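Di-haem cytochrome c peroxidase family protein (Burkholderia thailandensis E264, PDB 6NX0) carries two covalently bound c-type hemes, displays an unusually stable bis-Fe(IV) state and probably acts as a peroxidase. Local coordinates at residues P112-S124 with E211-K223. Residues are numbered along the deposited sequence; the frame is centred on the assembly and turned at random.
Sequences PALSEPRGMSCAS and EMNNASAAALMRK. With HEC (heme c), chain B; NO3 (nitrate ion), chain H.
Met212 reaches across to Leu114 and Met120, and its side chain is worth following. CB packs against Ser115 CB, and CG lies 3.8 Å from CMC of heme c, with CG of Met120 nearby. SD sits beside the thioether arm of the heme, 3.9 Å from CAB. The last torsion (chi3 79°) bends the chain so that CE points into the 112-124 loop, where it meets Leu114 O, Met120 O and Leu114 CB. Met212 O accepts from Glu116 N in a nearly straight bond of 2.9 Å. Two asparagine amides donate to the loop, each reaching its carbonyl oxygen from above the carbonyl plane: Asn214 ND2 to Leu114 O (2.8 Å) and Asn213 ND2 to Glu116 O (3.0 Å). Asn214 ND2 also donates to Leu206 O.

Farther from the heme, Lys223 NZ forms a salt bridge with Glu116 OE2 at 2.8 Å, meeting it on the anti side, tilted 33° out of the carboxylate plane. It also donates to Ala113 O and to Asn214 OD1, so three bonds grip the ammonium. A nitrate, probably from the crystallisation liquor, accepts from Ala215 N.

Cys122 SG is bonded to heme CAB at 1.8 Å. Together with Cys125 and the axial ligand His126 it forms the CXXCH heme-binding motif of cytochromes c, with Met120, Met212 and Glu211 among the residues lining this heme pocket.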
loop_
_atom_site.group_PDB
_atom_site.type_symbol
_atom_site.label_atom_id
_atom_site.label_comp_id
_atom_site.label_asym_id
_atom_site.label_seq_id
_atom_site.Cartn_x
_atom_site.Cartn_y
_atom_site.Cartn_z
ATOM N N PRO A 112 22.701 1.556 -3.923
ATOM C CA PRO A 112 22.417 1.041 -5.272
ATOM C C PRO A 112 23.203 -0.209 -5.628
ATOM O O PRO A 112 23.027 -0.748 -6.722
ATOM C CB PRO A 112 22.822 2.221 -6.168
ATOM C CG PRO A 112 23.984 2.846 -5.405
ATOM C CD PRO A 112 23.666 2.681 -3.949
ATOM N N ALA A 113 24.071 -0.682 -4.751
ATOM C CA ALA A 113 24.782 -1.922 -5.007
ATOM C C ALA A 113 23.925 -3.151 -4.756
ATOM O O ALA A 113 24.350 -4.262 -5.094
ATOM C CB ALA A 113 26.036 -2.003 -4.125
ATOM N N LEU A 114 22.730 -2.988 -4.195
ATOM C CA LEU A 114 21.908 -4.108 -3.768
ATOM C C LEU A 114 20.978 -4.617 -4.866
ATOM O O LEU A 114 19.923 -5.197 -4.567
ATOM C CB LEU A 114 21.102 -3.709 -2.533
ATOM C CG LEU A 114 21.946 -3.230 -1.339
ATOM C CD1 LEU A 114 21.069 -3.053 -0.105
ATOM C CD2 LEU A 114 23.103 -4.181 -1.062
ATOM N N SER A 115 21.308 -4.361 -6.119
ATOM C CA SER A 115 20.580 -4.905 -7.247
ATOM C C SER A 115 21.546 -5.583 -8.209
ATOM O O SER A 115 22.770 -5.406 -8.148
ATOM C CB SER A 115 19.812 -3.811 -7.976
ATOM O OG SER A 115 20.684 -2.807 -8.480
ATOM N N GLU A 116 20.969 -6.354 -9.125
ATOM C CA GLU A 116 21.706 -6.942 -10.235
ATOM C C GLU A 116 20.954 -6.661 -11.526
ATOM O O GLU A 116 19.815 -7.125 -11.676
ATOM C CB GLU A 116 21.853 -8.449 -10.044
ATOM C CG GLU A 116 22.744 -8.844 -8.881
ATOM C CD GLU A 116 24.192 -8.412 -9.075
ATOM O OE1 GLU A 116 24.634 -8.230 -10.239
ATOM O OE2 GLU A 116 24.888 -8.251 -8.057
ATOM N N PRO A 117 21.539 -5.943 -12.489
ATOM C CA PRO A 117 22.813 -5.233 -12.404
ATOM C C PRO A 117 22.743 -4.145 -11.357
ATOM O O PRO A 117 21.639 -3.718 -10.969
ATOM C CB PRO A 117 22.997 -4.643 -13.813
ATOM C CG PRO A 117 22.012 -5.327 -14.676
ATOM C CD PRO A 117 20.911 -5.820 -13.814
ATOM N N ARG A 118 23.900 -3.675 -10.894
ATOM C CA ARG A 118 23.947 -2.608 -9.904
ATOM C C ARG A 118 23.271 -1.350 -10.434
ATOM O O ARG A 118 23.181 -1.118 -11.650
ATOM C CB ARG A 118 25.404 -2.297 -9.533
ATOM N N GLY A 119 22.803 -0.515 -9.500
ATOM C CA GLY A 119 22.248 0.773 -9.844
ATOM C C GLY A 119 20.864 1.055 -9.307
ATOM O O GLY A 119 20.399 2.195 -9.357
ATOM N N MET A 120 20.202 0.036 -8.789
ATOM C CA MET A 120 18.849 0.162 -8.260
ATOM C C MET A 120 18.891 -0.039 -6.748
ATOM O O MET A 120 19.434 -1.034 -6.261
ATOM C CB MET A 120 17.928 -0.856 -8.936
ATOM C CG MET A 120 16.647 -1.143 -8.184
ATOM S SD MET A 120 15.427 -2.027 -9.179
ATOM C CE MET A 120 14.773 -0.671 -10.114
ATOM N N SER A 121 18.381 0.942 -6.008
ATOM C CA SER A 121 18.194 0.861 -4.569
ATOM C C SER A 121 16.695 0.792 -4.283
ATOM O O SER A 121 15.860 0.949 -5.180
ATOM C CB SER A 121 18.793 2.077 -3.881
ATOM O OG SER A 121 18.051 3.233 -4.233
ATOM N N CYS A 122 16.349 0.622 -3.009
ATOM C CA CYS A 122 14.947 0.750 -2.619
ATOM C C CYS A 122 14.346 2.056 -3.117
ATOM O O CYS A 122 13.179 2.104 -3.533
ATOM C CB CYS A 122 14.798 0.700 -1.098
ATOM S SG CYS A 122 15.550 -0.702 -0.257
ATOM N N ALA A 123 15.119 3.137 -3.048
ATOM C CA ALA A 123 14.631 4.444 -3.454
ATOM C C ALA A 123 14.282 4.525 -4.935
ATOM O O ALA A 123 13.544 5.444 -5.325
ATOM C CB ALA A 123 15.681 5.496 -3.111
ATOM N N SER A 124 14.790 3.597 -5.766
ATOM C CA SER A 124 14.459 3.541 -7.186
ATOM C C SER A 124 12.987 3.273 -7.449
ATOM O O SER A 124 12.509 3.540 -8.561
ATOM C CB SER A 124 15.284 2.455 -7.882
ATOM O OG SER A 124 16.671 2.704 -7.734
ATOM N N GLU A 211 12.368 -7.267 -9.944
ATOM C CA GLU A 211 12.685 -6.081 -9.158
ATOM C C GLU A 211 14.201 -5.963 -8.990
ATOM O O GLU A 211 14.885 -5.686 -9.972
ATOM C CB GLU A 211 11.923 -6.104 -7.827
ATOM C CG GLU A 211 10.387 -6.130 -8.121
ATOM C CD GLU A 211 9.501 -5.836 -6.917
ATOM O OE1 GLU A 211 9.922 -6.066 -5.784
ATOM O OE2 GLU A 211 8.353 -5.376 -7.091
ATOM N N MET A 212 14.766 -6.176 -7.793
ATOM C CA MET A 212 16.200 -5.951 -7.636
ATOM C C MET A 212 17.052 -7.113 -8.133
ATOM O O MET A 212 18.235 -6.904 -8.391
ATOM C CB MET A 212 16.521 -5.647 -6.178
ATOM C CG MET A 212 15.679 -4.490 -5.634
ATOM S SD MET A 212 15.917 -4.047 -3.917
ATOM C CE MET A 212 17.426 -3.073 -4.007
ATOM N N ASN A 213 16.489 -8.320 -8.256
ATOM C CA ASN A 213 17.111 -9.422 -9.008
ATOM C C ASN A 213 18.439 -9.912 -8.425
ATOM O O ASN A 213 19.326 -10.379 -9.151
ATOM C CB ASN A 213 17.310 -9.000 -10.461
ATOM C CG ASN A 213 17.757 -10.124 -11.340
ATOM O OD1 ASN A 213 17.288 -11.252 -11.233
ATOM N ND2 ASN A 213 18.676 -9.805 -12.246
ATOM N N ASN A 214 18.604 -9.883 -7.114
ATOM C CA ASN A 214 19.705 -10.659 -6.548
ATOM C C ASN A 214 19.397 -12.145 -6.689
ATOM O O ASN A 214 18.251 -12.582 -6.562
ATOM C CB ASN A 214 19.946 -10.279 -5.094
ATOM C CG ASN A 214 20.376 -8.835 -4.944
ATOM O OD1 ASN A 214 21.476 -8.462 -5.338
ATOM N ND2 ASN A 214 19.494 -8.010 -4.432
ATOM N N ALA A 215 20.436 -12.940 -6.965
ATOM C CA ALA A 215 20.208 -14.323 -7.359
ATOM C C ALA A 215 19.741 -15.184 -6.192
ATOM O O ALA A 215 18.949 -16.118 -6.373
ATOM C CB ALA A 215 21.500 -14.889 -7.961
ATOM N N SER A 216 20.219 -14.890 -4.991
ATOM C CA SER A 216 19.965 -15.684 -3.811
ATOM C C SER A 216 20.488 -14.910 -2.621
ATOM O O SER A 216 21.290 -13.985 -2.773
ATOM C CB SER A 216 20.676 -17.033 -3.872
ATOM O OG SER A 216 22.077 -16.820 -3.769
ATOM N N ALA A 217 20.046 -15.315 -1.435
ATOM C CA ALA A 217 20.611 -14.739 -0.218
ATOM C C ALA A 217 22.108 -14.992 -0.126
ATOM O O ALA A 217 22.858 -14.133 0.355
ATOM C CB ALA A 217 19.904 -15.298 1.013
ATOM N N ALA A 218 22.573 -16.165 -0.571
ATOM C CA ALA A 218 24.003 -16.457 -0.531
ATOM C C ALA A 218 24.795 -15.502 -1.412
ATOM O O ALA A 218 25.891 -15.045 -1.035
ATOM C CB ALA A 218 24.245 -17.903 -0.954
ATOM N N ALA A 219 24.279 -15.211 -2.611
ATOM C CA ALA A 219 24.954 -14.280 -3.502
ATOM C C ALA A 219 24.947 -12.875 -2.918
ATOM O O ALA A 219 25.958 -12.164 -2.971
ATOM C CB ALA A 219 24.273 -14.294 -4.876
ATOM N N LEU A 220 23.803 -12.452 -2.390
ATOM C CA LEU A 220 23.716 -11.103 -1.848
ATOM C C LEU A 220 24.639 -10.945 -0.658
ATOM O O LEU A 220 25.287 -9.902 -0.499
ATOM C CB LEU A 220 22.276 -10.790 -1.462
ATOM C CG LEU A 220 22.040 -9.414 -0.823
ATOM C CD1 LEU A 220 22.437 -8.293 -1.812
ATOM C CD2 LEU A 220 20.610 -9.264 -0.336
ATOM N N MET A 221 24.705 -11.965 0.194
ATOM C CA MET A 221 25.585 -11.922 1.359
ATOM C C MET A 221 27.024 -11.707 0.943
ATOM O O MET A 221 27.733 -10.871 1.517
ATOM C CB MET A 221 25.448 -13.229 2.143
ATOM C CG MET A 221 26.420 -13.417 3.287
ATOM S SD MET A 221 26.379 -15.108 3.888
ATOM C CE MET A 221 27.327 -15.946 2.617
ATOM N N ARG A 222 27.482 -12.467 -0.055
ATOM C CA ARG A 222 28.859 -12.359 -0.502
ATOM C C ARG A 222 29.129 -10.992 -1.089
ATOM O O ARG A 222 30.179 -10.397 -0.841
ATOM C CB ARG A 222 29.166 -13.434 -1.538
ATOM C CG ARG A 222 29.341 -14.823 -0.943
ATOM C CD ARG A 222 29.409 -15.897 -2.033
ATOM N NE ARG A 222 29.901 -17.152 -1.460
ATOM C CZ ARG A 222 29.165 -17.984 -0.730
ATOM N NH1 ARG A 222 27.889 -17.710 -0.466
ATOM N NH2 ARG A 222 29.709 -19.102 -0.262
ATOM N N LYS A 223 28.172 -10.465 -1.850
ATOM C CA LYS A 223 28.331 -9.138 -2.415
ATOM C C LYS A 223 28.435 -8.078 -1.318
ATOM O O LYS A 223 29.364 -7.257 -1.308
ATOM C CB LYS A 223 27.156 -8.856 -3.350
ATOM C CG LYS A 223 27.199 -7.454 -3.941
ATOM C CD LYS A 223 26.185 -7.284 -5.061
ATOM C CE LYS A 223 24.743 -7.457 -4.620
ATOM N NZ LYS A 223 23.804 -7.069 -5.724
HETATM FE FE HEC B . 9.134 -1.858 -2.297
HETATM C CHA HEC B . 5.881 -2.699 -1.450
HETATM C CHB HEC B . 9.927 -1.664 0.999
HETATM C CHC HEC B . 12.482 -1.993 -3.072
HETATM C CHD HEC B . 8.390 -2.216 -5.641
HETATM N NA HEC B . 8.078 -2.041 -0.573
HETATM C C1A HEC B . 6.758 -2.423 -0.433
HETATM C C2A HEC B . 6.429 -2.425 0.965
HETATM C C3A HEC B . 7.523 -2.031 1.631
HETATM C C4A HEC B . 8.604 -1.877 0.691
HETATM C CMA HEC B . 7.701 -1.968 3.144
HETATM C CAA HEC B . 5.060 -2.818 1.551
HETATM C CBA HEC B . 4.214 -1.580 1.785
HETATM C CGA HEC B . 2.802 -1.892 2.210
HETATM O O1A HEC B . 2.107 -0.903 2.586
HETATM O O2A HEC B . 2.347 -3.064 2.038
HETATM N NB HEC B . 10.878 -1.860 -1.261
HETATM C C1B HEC B . 10.975 -1.794 0.123
HETATM C C2B HEC B . 12.370 -1.826 0.471
HETATM C C3B HEC B . 13.084 -2.023 -0.642
HETATM C C4B HEC B . 12.158 -2.006 -1.748
HETATM C CMB HEC B . 12.893 -1.731 1.908
HETATM C CAB HEC B . 14.615 -2.105 -0.809
HETATM C CBB HEC B . 15.140 -3.398 -0.137
HETATM N NC HEC B . 10.214 -2.042 -4.015
HETATM C C1C HEC B . 11.599 -2.024 -4.107
HETATM C C2C HEC B . 11.924 -1.852 -5.505
HETATM C C3C HEC B . 10.807 -1.875 -6.238
HETATM C C4C HEC B . 9.707 -2.030 -5.307
HETATM C CMC HEC B . 13.342 -1.564 -6.024
HETATM C CAC HEC B . 10.640 -1.397 -7.691
HETATM C CBC HEC B . 11.317 -2.351 -8.684
HETATM N ND HEC B . 7.449 -2.308 -3.334
HETATM C C1D HEC B . 7.369 -2.377 -4.739
HETATM C C2D HEC B . 6.042 -2.811 -5.091
HETATM C C3D HEC B . 5.302 -3.022 -3.820
HETATM C C4D HEC B . 6.222 -2.688 -2.767
HETATM C CMD HEC B . 5.553 -3.119 -6.493
HETATM C CAD HEC B . 3.857 -3.532 -3.658
HETATM C CBD HEC B . 3.882 -5.007 -3.984
HETATM C CGD HEC B . 2.643 -5.748 -3.510
HETATM O O1D HEC B . 1.740 -5.099 -2.939
HETATM O O2D HEC B . 2.584 -6.975 -3.808
HETATM N N NO3 H . 23.720 -11.069 -6.233
HETATM O O1 NO3 H . 23.100 -10.954 -5.161
HETATM O O2 NO3 H . 23.234 -11.765 -7.209
HETATM O O3 NO3 H . 24.856 -10.514 -6.294
HETATM O O HOH W 1 9.196 -4.046 -2.285
#